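Local atomic coordinates of sialidase B (Streptococcus pneumoniae serotype 4, PDB entry 4XJW), a protein that hydrolyses the alpha-glycosidic linkages of terminal sialic acids in oligosaccharides, glycoproteins and glycolipids, and acts as an intramolecular trans-sialidase. Residues A[47-52]-A[66-71]; A[72-77]-A[93-98]; A[526-531]-A[538-543]; A[508-513]-A[594-599]. The protein carries 1 engineered substitution. All coordinates share one frame; numbering follows the deposited sequence.

Interaction 1 (A[47-52]-A[66-71]); sequences QALFGL and IFMRDS
Gln47 and Met68 face each other as a hydrogen-bonded antiparallel pair. Met68 N donates to Gln47 O at 2.9 Å and Gln47 N to Met68 O at 3.0 Å. Their side chains run side by side, with Gln47 CG 3.6 Å from Met68 CG. Both lie on the same face of the sheet, and similar first torsions (chi1 56° and 63°) keep the chains alongside. Gln47 NE2 then reaches Met68 SD in a weak hydrogen bond of 3.4 Å. Next along, Ala48 and Phe67 form a non-hydrogen-bonded pair. The regular ladder then breaks. Leu49 N donates to Ile66 O at 2.8 Å, and Phe50 N points at the same oxygen with a weak bond. This is a classic beta bulge, with Leu49 and Phe50 both opposite Ile66. Beyond it Ile66 N bonds to Phe50 O at 2.9 Å, and Ile66 CD1 meets Phe50 CD2 obliquely. In the next shell, the Gln47 amide is steadied through OE1, which accepts from the backbone N of Asn44 and of Lys164. Strands 46-53 and 63-69 are thus joined as a buried hairpin. Leu49, Ile66 and Met68 pack on strand 32-39 of the other sheet, and strand 74-80 continues this sheet beyond 63-69.

Interaction 2 (A[72-77]-A[93-98]); sequences GEIGVE and ASLWGK
Gly72 and Ile74 meet Ser94 and Leu95 in a mostly buried contact between the start of a strand and a loop. The loop lies between strands 85-91 and 98-99 of the N-terminal domain, which belongs to the concanavalin-like group. A backbone hydrogen bond ties the two, from Ser94 N to Gly72 O at 2.9 Å. It does not follow a lone pair: the donor stands above the carbonyl plane, 46° out of it. At the backbone angles of Gly72 (phi 100°) a CB would press on the carbonyl O of Ser71. The lack of a side chain suits this turn and lets the backbone come close to the loop, with Gly72 CA 4.8 Å from Ala93 CA. Leu95 closes over the same carbonyl, with CG 3.5 Å from Gly72 O. Ile74 supplies the other apolar patch. Its CG2 lies between the backbone N and the carbonyl carbon, and this methyl comes to 3.6 Å from Ser94 CB. Further out, Ile74 CD1 meets Leu95 CD2 at 4.3 Å. The hydroxyl of Ser94 turns back to its own loop and bonds to the carbonyl of Arg91. Ile74 and Leu95 continue inward onto Val123 of strand 118-123, in the second sheet. The loop also meets the C-terminal part of the chain: Ala93 touches Tyr633, and its side chain is about 10 Å from that of Arg581, a probable substrate-binding residue. The chemistry is therefore mainly apolar fit, with backbone hydrogen bonding at the Gly72 carbonyl and no charge bridging the two segments.

Interaction 3 (A[526-531]-A[538-543]); sequences AYMTSR and SKVSYI
Tyr527 packs tightly on Ser541. The two form a hydrogen-bonded antiparallel pair, with Tyr527 N to Ser541 O at 2.8 Å and Ser541 N to Tyr527 O at 2.9 Å. The Tyr527 side chain starts out between N and the carbonyl carbon (chi1 66°), which brings its ring across to the other strand. Ser541 CB lies over one ring face in a CH-pi contact, 3.8 Å from the centroid and displaced toward the rim. Ile543 crosses the Tyr527 side chain at about a right angle, with CG1 3.8 Å from Tyr527 CD2. On the other face of the sheet, Ala526 CB touches both Val540 CG1 (3.8 Å) and Tyr542 CE1 (3.7 Å). Met528 CE only brushes Val540 CG2, at 4.0 Å. Toward Ser538 the contact turns polar. Thr529 N donates to Ser538 OG at 2.9 Å, and that hydroxyl donates in turn to Lys539 O. Ser538 N closes the link by bonding to Thr529 O. The loose side is at Lys539, whose side chain leads away from strand 526-530 and is solvent-exposed. In this four-stranded antiparallel sheet, strand 541-542 is outermost and 526-530 its neighbour. The hairpin carries the fourth BNR repeat, the Asp-box motif found between strands of sialidase beta-propeller blades.

Interaction 4 (A[508-513]-A[594-599]); sequences ELRDGV and EDDSID
The guanidinium of Arg510 is met at its edge by the carboxylate of Asp596, while Val513 CG2 lies 3.7 Å above the centre of one face. The guanidinium and carboxylate planes are only 23° apart. The grip is side-on, with one nitrogen for each oxygen. Arg510 NE donates to Asp596 OD1 at 3.2 Å, and Arg510 NH2 donates to Asp596 OD2 at 3.1 Å. Both oxygens use their syn lone pairs, and both lie close to the guanidinium plane. The longer NE to OD2 approach is weak. Arg510 leaves its backbone with CG between N and the carbonyl carbon (chi1 52°), then runs extended as far as NE, which carries the charge out to the other segment. Asp596 OD2 has a second salt-bridge partner, Arg531. The two guanidinium groups come together around the carboxylate, whose negative charge probably offsets theirs. Next to this polar link Leu509 CD1 rests 4.0 Å from Asp596 O and also touches its CB. Leu509 CD2 reaches Ile598 CD1 at a distant 4.5 Å. Each segment is also braced internally. A type II beta turn runs from Arg510 to Val513, and Gly512 N donates to Glu508 OE2. In segment 594-599, Asp595 OD1 accepts from Ser597 N in an Asx turn, with Ser597 OG on the same oxygen. The contact joins the turn after strand 504-510 to the start of strand 597-605, in a neighbouring four-stranded sheet. A carboxylate shared by two arginines would probably stay ionised, so the contact combines a salt bridge at an exposed arginine with apolar packing by Leu509.

In the fold
Interactions 1 and 2 lie in the N-terminal domain and touch, because strands 63-69 and 74-80 are neighbours in one sheet. Both are largely buried. Interaction 1 is a strand-to-strand contact rich in backbone bonds, whereas interaction 2 fastens a loop mainly by apolar contact, with little backbone bonding. Interactions 3 and 4 sit in the BNR part of the chain, far from the first pair: the centres of interactions 1 and 3 are about 46 Å apart. Interactions 3 and 4 share a sheet, and interaction 3 is nested in the loop closed by interaction 4. Arg531 connects them through its salt bridge to Asp596. Interaction 3 is a partly exposed hairpin; interaction 4 crosses between sheets by a salt bridge and leucine packing.

Interaction 1 (A[47-52]-A[66-71])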
loop_
_atom_site.group_PDB
_atom_site.type_symbol
_atom_site.label_atom_id
_atom_site.label_comp_id
_atom_site.label_asym_id
_atom_site.label_seq_id
_atom_site.Cartn_x
_atom_site.Cartn_y
_atom_site.Cartn_z
ATOM N N GLN A 47 -2.300 12.493 23.984
ATOM C CA GLN A 47 -1.657 12.240 25.266
ATOM C C GLN A 47 -0.140 12.216 25.168
ATOM O O GLN A 47 0.417 11.708 24.190
ATOM C CB GLN A 47 -2.154 10.928 25.875
ATOM C CG GLN A 47 -1.990 9.684 24.995
ATOM C CD GLN A 47 -2.611 8.449 25.625
ATOM O OE1 GLN A 47 -3.625 8.535 26.329
ATOM N NE2 GLN A 47 -2.002 7.296 25.393
ATOM N N ALA A 48 0.515 12.790 26.179
ATOM C CA ALA A 48 1.971 12.763 26.270
ATOM C C ALA A 48 2.427 11.498 26.981
ATOM O O ALA A 48 1.881 11.130 28.028
ATOM C CB ALA A 48 2.493 14.009 27.005
ATOM N N LEU A 49 3.423 10.825 26.413
ATOM C CA LEU A 49 3.997 9.658 27.051
ATOM C C LEU A 49 5.143 10.074 27.976
ATOM O O LEU A 49 5.322 9.511 29.060
ATOM C CB LEU A 49 4.489 8.668 25.991
ATOM C CG LEU A 49 3.375 8.128 25.091
ATOM C CD1 LEU A 49 3.925 7.243 23.984
ATOM C CD2 LEU A 49 2.327 7.381 25.906
ATOM N N PHE A 50 5.903 11.076 27.545
ATOM C CA PHE A 50 7.089 11.533 28.257
ATOM C C PHE A 50 7.196 13.029 28.078
ATOM O O PHE A 50 6.983 13.542 26.977
ATOM C CB PHE A 50 8.338 10.834 27.694
ATOM C CG PHE A 50 9.642 11.382 28.212
ATOM C CD1 PHE A 50 10.172 10.936 29.416
ATOM C CD2 PHE A 50 10.346 12.333 27.482
ATOM C CE1 PHE A 50 11.380 11.437 29.888
ATOM C CE2 PHE A 50 11.555 12.834 27.945
ATOM C CZ PHE A 50 12.070 12.385 29.150
ATOM N N GLY A 51 7.513 13.728 29.167
ATOM C CA GLY A 51 7.691 15.167 29.135
ATOM C C GLY A 51 8.897 15.624 29.938
ATOM O O GLY A 51 9.216 15.065 30.995
ATOM N N LEU A 52 9.592 16.622 29.405
ATOM C CA LEU A 52 10.641 17.333 30.124
ATOM C C LEU A 52 10.274 18.802 30.049
ATOM O O LEU A 52 10.243 19.373 28.956
ATOM C CB LEU A 52 11.995 17.146 29.448
ATOM C CG LEU A 52 12.708 15.809 29.574
ATOM C CD1 LEU A 52 13.896 15.785 28.631
ATOM C CD2 LEU A 52 13.155 15.588 31.008
ATOM N N ILE A 66 7.130 13.716 24.070
ATOM C CA ILE A 66 6.811 12.673 23.104
ATOM C C ILE A 66 5.319 12.396 23.268
ATOM O O ILE A 66 4.870 12.007 24.349
ATOM C CB ILE A 66 7.624 11.391 23.355
ATOM C CG1 ILE A 66 9.117 11.650 23.161
ATOM C CG2 ILE A 66 7.148 10.276 22.429
ATOM C CD1 ILE A 66 10.022 10.536 23.734
ATOM N N PHE A 67 4.540 12.613 22.212
ATOM C CA PHE A 67 3.087 12.444 22.314
ATOM C C PHE A 67 2.541 11.464 21.282
ATOM O O PHE A 67 3.230 11.107 20.312
ATOM C CB PHE A 67 2.354 13.789 22.190
ATOM C CG PHE A 67 2.454 14.415 20.818
ATOM C CD1 PHE A 67 1.504 14.134 19.839
ATOM C CD2 PHE A 67 3.505 15.273 20.505
ATOM C CE1 PHE A 67 1.603 14.691 18.573
ATOM C CE2 PHE A 67 3.605 15.848 19.245
ATOM C CZ PHE A 67 2.650 15.547 18.270
ATOM N N MET A 68 1.302 11.032 21.504
ATOM C CA MET A 68 0.573 10.229 20.533
ATOM C C MET A 68 -0.871 10.697 20.445
ATOM O O MET A 68 -1.358 11.457 21.297
ATOM C CB MET A 68 0.592 8.746 20.896
ATOM C CG MET A 68 -0.093 8.435 22.220
ATOM S SD MET A 68 -0.184 6.665 22.575
ATOM C CE MET A 68 -1.518 6.147 21.503
ATOM N N ARG A 69 -1.552 10.232 19.410
ATOM C CA ARG A 69 -2.970 10.517 19.219
ATOM C C ARG A 69 -3.713 9.207 19.073
ATOM O O ARG A 69 -3.110 8.177 18.741
ATOM C CB ARG A 69 -3.199 11.377 17.972
ATOM C CG ARG A 69 -2.624 12.779 18.053
ATOM C CD ARG A 69 -3.057 13.616 16.852
ATOM N NE ARG A 69 -2.460 14.950 16.868
ATOM C CZ ARG A 69 -3.000 16.011 17.466
ATOM N NH1 ARG A 69 -4.156 15.908 18.111
ATOM N NH2 ARG A 69 -2.374 17.181 17.433
ATOM N N ASP A 70 -5.019 9.234 19.315
ATOM C CA ASP A 70 -5.797 8.004 19.219
ATOM C C ASP A 70 -6.004 7.535 17.770
ATOM O O ASP A 70 -6.654 6.523 17.529
ATOM C CB ASP A 70 -7.119 8.099 19.994
ATOM C CG ASP A 70 -8.094 9.092 19.390
ATOM O OD1 ASP A 70 -7.759 9.724 18.371
ATOM O OD2 ASP A 70 -9.197 9.242 19.959
ATOM N N SER A 71 -5.433 8.279 16.824
ATOM C CA SER A 71 -5.397 7.902 15.415
ATOM C C SER A 71 -4.205 6.999 15.149
ATOM O O SER A 71 -4.109 6.396 14.084
ATOM C CB SER A 71 -5.218 9.148 14.559
ATOM O OG SER A 71 -3.970 9.756 14.861
#

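Interaction 2 (A[72-77]-A[93-98])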
loop_
_atom_site.group_PDB
_atom_site.type_symbol
_atom_site.label_atom_id
_atom_site.label_comp_id
_atom_site.label_asym_id
_atom_site.label_seq_id
_atom_site.Cartn_x
_atom_site.Cartn_y
_atom_site.Cartn_z
ATOM N N GLY A 72 -3.289 6.933 16.111
ATOM C CA GLY A 72 -2.066 6.171 15.937
ATOM C C GLY A 72 -0.873 7.038 15.568
ATOM O O GLY A 72 0.227 6.514 15.373
ATOM N N GLU A 73 -1.084 8.352 15.464
ATOM C CA GLU A 73 -0.002 9.293 15.198
ATOM C C GLU A 73 0.978 9.353 16.371
ATOM O O GLU A 73 0.568 9.263 17.528
ATOM C CB GLU A 73 -0.598 10.679 14.932
ATOM C CG GLU A 73 0.408 11.821 14.770
ATOM C CD GLU A 73 -0.286 13.116 14.424
ATOM O OE1 GLU A 73 -1.197 13.073 13.575
ATOM O OE2 GLU A 73 0.061 14.159 15.022
ATOM N N ILE A 74 2.265 9.498 16.073
ATOM C CA ILE A 74 3.281 9.748 17.089
ATOM C C ILE A 74 3.984 11.057 16.743
ATOM O O ILE A 74 4.133 11.397 15.565
ATOM C CB ILE A 74 4.316 8.589 17.156
ATOM C CG1 ILE A 74 5.104 8.606 18.470
ATOM C CG2 ILE A 74 5.276 8.653 15.981
ATOM C CD1 ILE A 74 4.303 8.139 19.675
ATOM N N GLY A 75 4.421 11.800 17.759
ATOM C CA GLY A 75 5.138 13.029 17.502
ATOM C C GLY A 75 5.946 13.511 18.682
ATOM O O GLY A 75 5.929 12.900 19.766
ATOM N N VAL A 76 6.692 14.589 18.446
ATOM C CA VAL A 76 7.406 15.286 19.508
ATOM C C VAL A 76 7.187 16.787 19.384
ATOM O O VAL A 76 6.939 17.314 18.295
ATOM C CB VAL A 76 8.929 15.037 19.507
ATOM C CG1 VAL A 76 9.246 13.566 19.777
ATOM C CG2 VAL A 76 9.556 15.517 18.207
ATOM N N GLU A 77 7.293 17.464 20.524
ATOM C CA GLU A 77 7.362 18.911 20.578
ATOM C C GLU A 77 8.688 19.276 21.236
ATOM O O GLU A 77 9.120 18.610 22.181
ATOM C CB GLU A 77 6.230 19.454 21.430
ATOM C CG GLU A 77 4.856 19.258 20.877
ATOM C CD GLU A 77 3.914 20.277 21.457
ATOM O OE1 GLU A 77 3.936 21.437 20.988
ATOM O OE2 GLU A 77 3.188 19.928 22.406
ATOM N N ALA A 93 -0.320 7.308 11.705
ATOM C CA ALA A 93 -0.296 5.853 11.512
ATOM C C ALA A 93 1.056 5.243 11.843
ATOM O O ALA A 93 1.634 4.536 11.024
ATOM C CB ALA A 93 -0.710 5.495 10.078
ATOM N N SER A 94 1.559 5.521 13.039
ATOM C CA SER A 94 2.870 5.008 13.450
ATOM C C SER A 94 2.831 3.878 14.488
ATOM O O SER A 94 3.869 3.278 14.775
ATOM C CB SER A 94 3.742 6.161 13.955
ATOM O OG SER A 94 4.029 7.068 12.910
ATOM N N LEU A 95 1.653 3.593 15.051
ATOM C CA LEU A 95 1.550 2.728 16.235
ATOM C C LEU A 95 0.653 1.517 16.034
ATOM O O LEU A 95 -0.217 1.504 15.169
ATOM C CB LEU A 95 0.959 3.524 17.411
ATOM C CG LEU A 95 1.768 4.704 17.927
ATOM C CD1 LEU A 95 0.986 5.459 18.998
ATOM C CD2 LEU A 95 3.083 4.240 18.492
ATOM N N TRP A 96 0.869 0.499 16.862
ATOM C CA TRP A 96 -0.086 -0.590 17.020
ATOM C C TRP A 96 -0.807 -0.453 18.350
ATOM O O TRP A 96 -0.267 0.127 19.304
ATOM C CB TRP A 96 0.647 -1.928 16.971
ATOM C CG TRP A 96 0.740 -2.485 15.577
ATOM C CD1 TRP A 96 1.647 -2.134 14.609
ATOM C CD2 TRP A 96 -0.116 -3.477 14.987
ATOM N NE1 TRP A 96 1.406 -2.863 13.455
ATOM C CE2 TRP A 96 0.328 -3.687 13.663
ATOM C CE3 TRP A 96 -1.227 -4.196 15.445
ATOM C CZ2 TRP A 96 -0.298 -4.591 12.795
ATOM C CZ3 TRP A 96 -1.838 -5.100 14.590
ATOM C CH2 TRP A 96 -1.373 -5.288 13.278
ATOM N N GLY A 97 -2.022 -0.985 18.423
ATOM C CA GLY A 97 -2.814 -0.918 19.643
ATOM C C GLY A 97 -2.986 -2.282 20.288
ATOM O O GLY A 97 -2.519 -2.519 21.415
ATOM N N LYS A 98 -3.640 -3.188 19.554
ATOM C CA LYS A 98 -3.914 -4.548 20.024
ATOM C C LYS A 98 -3.672 -5.563 18.915
ATOM O O LYS A 98 -3.760 -5.239 17.732
ATOM C CB LYS A 98 -5.372 -4.689 20.482
ATOM C CG LYS A 98 -5.721 -3.960 21.771
ATOM C CD LYS A 98 -7.159 -4.244 22.219
ATOM C CE LYS A 98 -7.269 -5.577 22.962
ATOM N NZ LYS A 98 -8.679 -6.059 23.041
#

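Interaction 3 (A[526-531]-A[538-543])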
loop_
_atom_site.group_PDB
_atom_site.type_symbol
_atom_site.label_atom_id
_atom_site.label_comp_id
_atom_site.label_asym_id
_atom_site.label_seq_id
_atom_site.Cartn_x
_atom_site.Cartn_y
_atom_site.Cartn_z
ATOM N N ALA A 526 -21.303 -5.296 -1.539
ATOM C CA ALA A 526 -22.311 -5.972 -2.348
ATOM C C ALA A 526 -21.808 -7.340 -2.755
ATOM O O ALA A 526 -20.623 -7.647 -2.596
ATOM C CB ALA A 526 -22.650 -5.155 -3.587
ATOM N N TYR A 527 -22.705 -8.160 -3.283
ATOM C CA TYR A 527 -22.299 -9.437 -3.851
ATOM C C TYR A 527 -23.230 -9.910 -4.945
ATOM O O TYR A 527 -24.381 -9.472 -5.028
ATOM C CB TYR A 527 -22.114 -10.507 -2.763
ATOM C CG TYR A 527 -23.372 -10.911 -2.028
ATOM C CD1 TYR A 527 -24.164 -11.946 -2.498
ATOM C CD2 TYR A 527 -23.751 -10.265 -0.857
ATOM C CE1 TYR A 527 -25.304 -12.326 -1.831
ATOM C CE2 TYR A 527 -24.887 -10.636 -0.174
ATOM C CZ TYR A 527 -25.662 -11.675 -0.674
ATOM O OH TYR A 527 -26.802 -12.059 -0.007
ATOM N N MET A 528 -22.701 -10.764 -5.808
ATOM C CA MET A 528 -23.474 -11.450 -6.828
ATOM C C MET A 528 -22.932 -12.865 -6.921
ATOM O O MET A 528 -21.830 -13.147 -6.441
ATOM C CB MET A 528 -23.367 -10.753 -8.186
ATOM C CG MET A 528 -21.948 -10.555 -8.707
ATOM S SD MET A 528 -21.857 -9.969 -10.419
ATOM C CE MET A 528 -22.521 -8.315 -10.249
ATOM N N THR A 529 -23.692 -13.748 -7.556
ATOM C CA THR A 529 -23.335 -15.164 -7.627
ATOM C C THR A 529 -23.456 -15.694 -9.044
ATOM O O THR A 529 -24.407 -15.352 -9.769
ATOM C CB THR A 529 -24.249 -15.999 -6.719
ATOM O OG1 THR A 529 -24.223 -15.473 -5.387
ATOM C CG2 THR A 529 -23.832 -17.481 -6.699
ATOM N N SER A 530 -22.496 -16.532 -9.433
ATOM C CA SER A 530 -22.588 -17.299 -10.670
ATOM C C SER A 530 -22.699 -18.775 -10.305
ATOM O O SER A 530 -22.060 -19.229 -9.360
ATOM C CB SER A 530 -21.355 -17.075 -11.546
ATOM O OG SER A 530 -21.373 -17.924 -12.685
ATOM N N ARG A 531 -23.505 -19.518 -11.058
ATOM C CA ARG A 531 -23.676 -20.952 -10.828
ATOM C C ARG A 531 -23.325 -21.742 -12.080
ATOM O O ARG A 531 -23.721 -22.906 -12.232
ATOM C CB ARG A 531 -25.109 -21.243 -10.383
ATOM C CG ARG A 531 -25.470 -20.589 -9.065
ATOM C CD ARG A 531 -26.907 -20.838 -8.656
ATOM N NE ARG A 531 -27.167 -20.292 -7.326
ATOM C CZ ARG A 531 -26.806 -20.892 -6.196
ATOM N NH1 ARG A 531 -26.169 -22.055 -6.231
ATOM N NH2 ARG A 531 -27.069 -20.325 -5.026
ATOM N N SER A 538 -25.874 -13.329 -11.238
ATOM C CA SER A 538 -27.144 -12.984 -10.608
ATOM C C SER A 538 -27.306 -11.483 -10.393
ATOM O O SER A 538 -26.375 -10.692 -10.607
ATOM C CB SER A 538 -27.225 -13.655 -9.250
ATOM O OG SER A 538 -26.370 -12.984 -8.336
ATOM N N LYS A 539 -28.493 -11.083 -9.946
ATOM C CA LYS A 539 -28.671 -9.727 -9.470
ATOM C C LYS A 539 -27.792 -9.476 -8.243
ATOM O O LYS A 539 -27.221 -10.409 -7.651
ATOM C CB LYS A 539 -30.139 -9.440 -9.141
ATOM C CG LYS A 539 -31.102 -9.709 -10.280
ATOM C CD LYS A 539 -30.683 -9.003 -11.561
ATOM C CE LYS A 539 -31.908 -8.566 -12.343
ATOM N NZ LYS A 539 -32.978 -9.598 -12.233
ATOM N N VAL A 540 -27.699 -8.207 -7.872
ATOM C CA VAL A 540 -26.848 -7.756 -6.780
ATOM C C VAL A 540 -27.597 -7.745 -5.454
ATOM O O VAL A 540 -28.748 -7.302 -5.385
ATOM C CB VAL A 540 -26.302 -6.355 -7.079
ATOM C CG1 VAL A 540 -25.541 -5.779 -5.902
ATOM C CG2 VAL A 540 -25.449 -6.373 -8.344
ATOM N N SER A 541 -26.952 -8.261 -4.415
ATOM C CA SER A 541 -27.439 -8.161 -3.044
ATOM C C SER A 541 -26.399 -7.439 -2.196
ATOM O O SER A 541 -25.295 -7.160 -2.669
ATOM C CB SER A 541 -27.695 -9.548 -2.465
ATOM O OG SER A 541 -28.754 -10.182 -3.148
ATOM N N TYR A 542 -26.749 -7.146 -0.947
ATOM C CA TYR A 542 -25.857 -6.441 -0.042
ATOM C C TYR A 542 -25.719 -7.149 1.287
ATOM O O TYR A 542 -26.635 -7.820 1.746
ATOM C CB TYR A 542 -26.327 -4.995 0.176
ATOM C CG TYR A 542 -26.413 -4.211 -1.105
ATOM C CD1 TYR A 542 -25.319 -3.495 -1.579
ATOM C CD2 TYR A 542 -27.586 -4.193 -1.851
ATOM C CE1 TYR A 542 -25.392 -2.785 -2.759
ATOM C CE2 TYR A 542 -27.669 -3.487 -3.030
ATOM C CZ TYR A 542 -26.570 -2.780 -3.476
ATOM O OH TYR A 542 -26.649 -2.074 -4.651
ATOM N N ILE A 543 -24.548 -7.005 1.895
ATOM C CA ILE A 543 -24.311 -7.507 3.229
ATOM C C ILE A 543 -24.765 -6.443 4.221
ATOM O O ILE A 543 -24.279 -5.315 4.188
ATOM C CB ILE A 543 -22.806 -7.829 3.414
ATOM C CG1 ILE A 543 -22.381 -8.908 2.417
ATOM C CG2 ILE A 543 -22.482 -8.215 4.857
ATOM C CD1 ILE A 543 -20.883 -9.166 2.396
#

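Interaction 4 (A[508-513]-A[594-599])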
loop_
_atom_site.group_PDB
_atom_site.type_symbol
_atom_site.label_atom_id
_atom_site.label_comp_id
_atom_site.label_asym_id
_atom_site.label_seq_id
_atom_site.Cartn_x
_atom_site.Cartn_y
_atom_site.Cartn_z
ATOM N N GLU A 508 -14.938 -19.438 -4.597
ATOM C CA GLU A 508 -15.736 -20.556 -5.104
ATOM C C GLU A 508 -16.406 -21.237 -3.908
ATOM O O GLU A 508 -15.745 -21.916 -3.120
ATOM C CB GLU A 508 -14.885 -21.557 -5.918
ATOM C CG GLU A 508 -15.759 -22.509 -6.749
ATOM C CD GLU A 508 -14.978 -23.419 -7.672
ATOM O OE1 GLU A 508 -13.735 -23.460 -7.562
ATOM O OE2 GLU A 508 -15.619 -24.095 -8.511
ATOM N N LEU A 509 -17.711 -21.028 -3.746
ATOM C CA LEU A 509 -18.438 -21.598 -2.605
ATOM C C LEU A 509 -18.500 -23.115 -2.663
ATOM O O LEU A 509 -18.372 -23.792 -1.644
ATOM C CB LEU A 509 -19.867 -21.052 -2.533
ATOM C CG LEU A 509 -20.031 -19.579 -2.165
ATOM C CD1 LEU A 509 -21.498 -19.228 -2.069
ATOM C CD2 LEU A 509 -19.309 -19.274 -0.862
ATOM N N ARG A 510 -18.749 -23.627 -3.860
ATOM C CA ARG A 510 -18.745 -25.054 -4.141
ATOM C C ARG A 510 -18.555 -25.177 -5.647
ATOM O O ARG A 510 -18.496 -24.173 -6.339
ATOM C CB ARG A 510 -20.054 -25.702 -3.689
ATOM C CG ARG A 510 -21.309 -25.018 -4.205
ATOM C CD ARG A 510 -22.566 -25.750 -3.755
ATOM N NE ARG A 510 -23.796 -25.064 -4.156
ATOM C CZ ARG A 510 -24.538 -25.413 -5.204
ATOM N NH1 ARG A 510 -24.182 -26.446 -5.959
ATOM N NH2 ARG A 510 -25.642 -24.737 -5.487
ATOM N N ASP A 511 -18.458 -26.390 -6.164
ATOM C CA ASP A 511 -18.095 -26.567 -7.562
ATOM C C ASP A 511 -18.932 -25.787 -8.591
ATOM O O ASP A 511 -20.121 -26.047 -8.772
ATOM C CB ASP A 511 -18.070 -28.054 -7.900
ATOM C CG ASP A 511 -16.897 -28.415 -8.752
ATOM O OD1 ASP A 511 -17.012 -28.266 -9.985
ATOM O OD2 ASP A 511 -15.861 -28.836 -8.189
ATOM N N GLY A 512 -18.298 -24.815 -9.246
ATOM C CA GLY A 512 -18.933 -24.055 -10.311
ATOM C C GLY A 512 -19.729 -22.864 -9.826
ATOM O O GLY A 512 -20.239 -22.094 -10.632
ATOM N N VAL A 513 -19.827 -22.723 -8.506
ATOM C CA VAL A 513 -20.566 -21.627 -7.879
ATOM C C VAL A 513 -19.585 -20.600 -7.333
ATOM O O VAL A 513 -18.830 -20.892 -6.407
ATOM C CB VAL A 513 -21.441 -22.138 -6.735
ATOM C CG1 VAL A 513 -22.249 -21.006 -6.115
ATOM C CG2 VAL A 513 -22.372 -23.242 -7.247
ATOM N N GLU A 594 -28.380 -24.906 2.310
ATOM C CA GLU A 594 -29.740 -24.839 1.790
ATOM C C GLU A 594 -29.808 -23.980 0.532
ATOM O O GLU A 594 -30.356 -24.391 -0.495
ATOM C CB GLU A 594 -30.640 -24.215 2.856
ATOM C CG GLU A 594 -32.104 -24.610 2.831
ATOM C CD GLU A 594 -32.921 -23.793 3.825
ATOM O OE1 GLU A 594 -32.513 -22.650 4.129
ATOM O OE2 GLU A 594 -33.959 -24.295 4.305
ATOM N N ASP A 595 -29.241 -22.779 0.623
ATOM C CA ASP A 595 -29.461 -21.744 -0.378
ATOM C C ASP A 595 -28.200 -20.934 -0.662
ATOM O O ASP A 595 -28.271 -19.856 -1.260
ATOM C CB ASP A 595 -30.552 -20.796 0.114
ATOM C CG ASP A 595 -30.286 -20.288 1.521
ATOM O OD1 ASP A 595 -29.200 -20.583 2.073
ATOM O OD2 ASP A 595 -31.159 -19.587 2.075
ATOM N N ASP A 596 -27.059 -21.449 -0.212
ATOM C CA ASP A 596 -25.773 -20.778 -0.385
ATOM C C ASP A 596 -25.713 -19.410 0.295
ATOM O O ASP A 596 -24.846 -18.596 -0.019
ATOM C CB ASP A 596 -25.415 -20.649 -1.873
ATOM C CG ASP A 596 -25.167 -21.987 -2.535
ATOM O OD1 ASP A 596 -24.457 -22.820 -1.940
ATOM O OD2 ASP A 596 -25.681 -22.198 -3.652
ATOM N N SER A 597 -26.630 -19.149 1.220
ATOM C CA SER A 597 -26.554 -17.914 1.987
ATOM C C SER A 597 -25.450 -18.038 3.038
ATOM O O SER A 597 -25.015 -19.148 3.373
ATOM C CB SER A 597 -27.895 -17.565 2.643
ATOM O OG SER A 597 -28.210 -18.464 3.687
ATOM N N ILE A 598 -24.992 -16.895 3.545
ATOM C CA ILE A 598 -23.879 -16.853 4.486
ATOM C C ILE A 598 -24.250 -16.114 5.767
ATOM O O ILE A 598 -24.728 -14.971 5.720
ATOM C CB ILE A 598 -22.651 -16.150 3.859
ATOM C CG1 ILE A 598 -22.204 -16.867 2.583
ATOM C CG2 ILE A 598 -21.509 -16.062 4.865
ATOM C CD1 ILE A 598 -21.010 -16.218 1.892
ATOM N N ASP A 599 -24.042 -16.775 6.904
ATOM C CA ASP A 599 -24.230 -16.150 8.210
ATOM C C ASP A 599 -22.904 -15.604 8.718
ATOM O O ASP A 599 -22.012 -16.370 9.092
ATOM C CB ASP A 599 -24.802 -17.156 9.216
ATOM C CG ASP A 599 -24.718 -16.663 10.650
ATOM O OD1 ASP A 599 -24.912 -15.447 10.888
ATOM O OD2 ASP A 599 -24.454 -17.495 11.544
#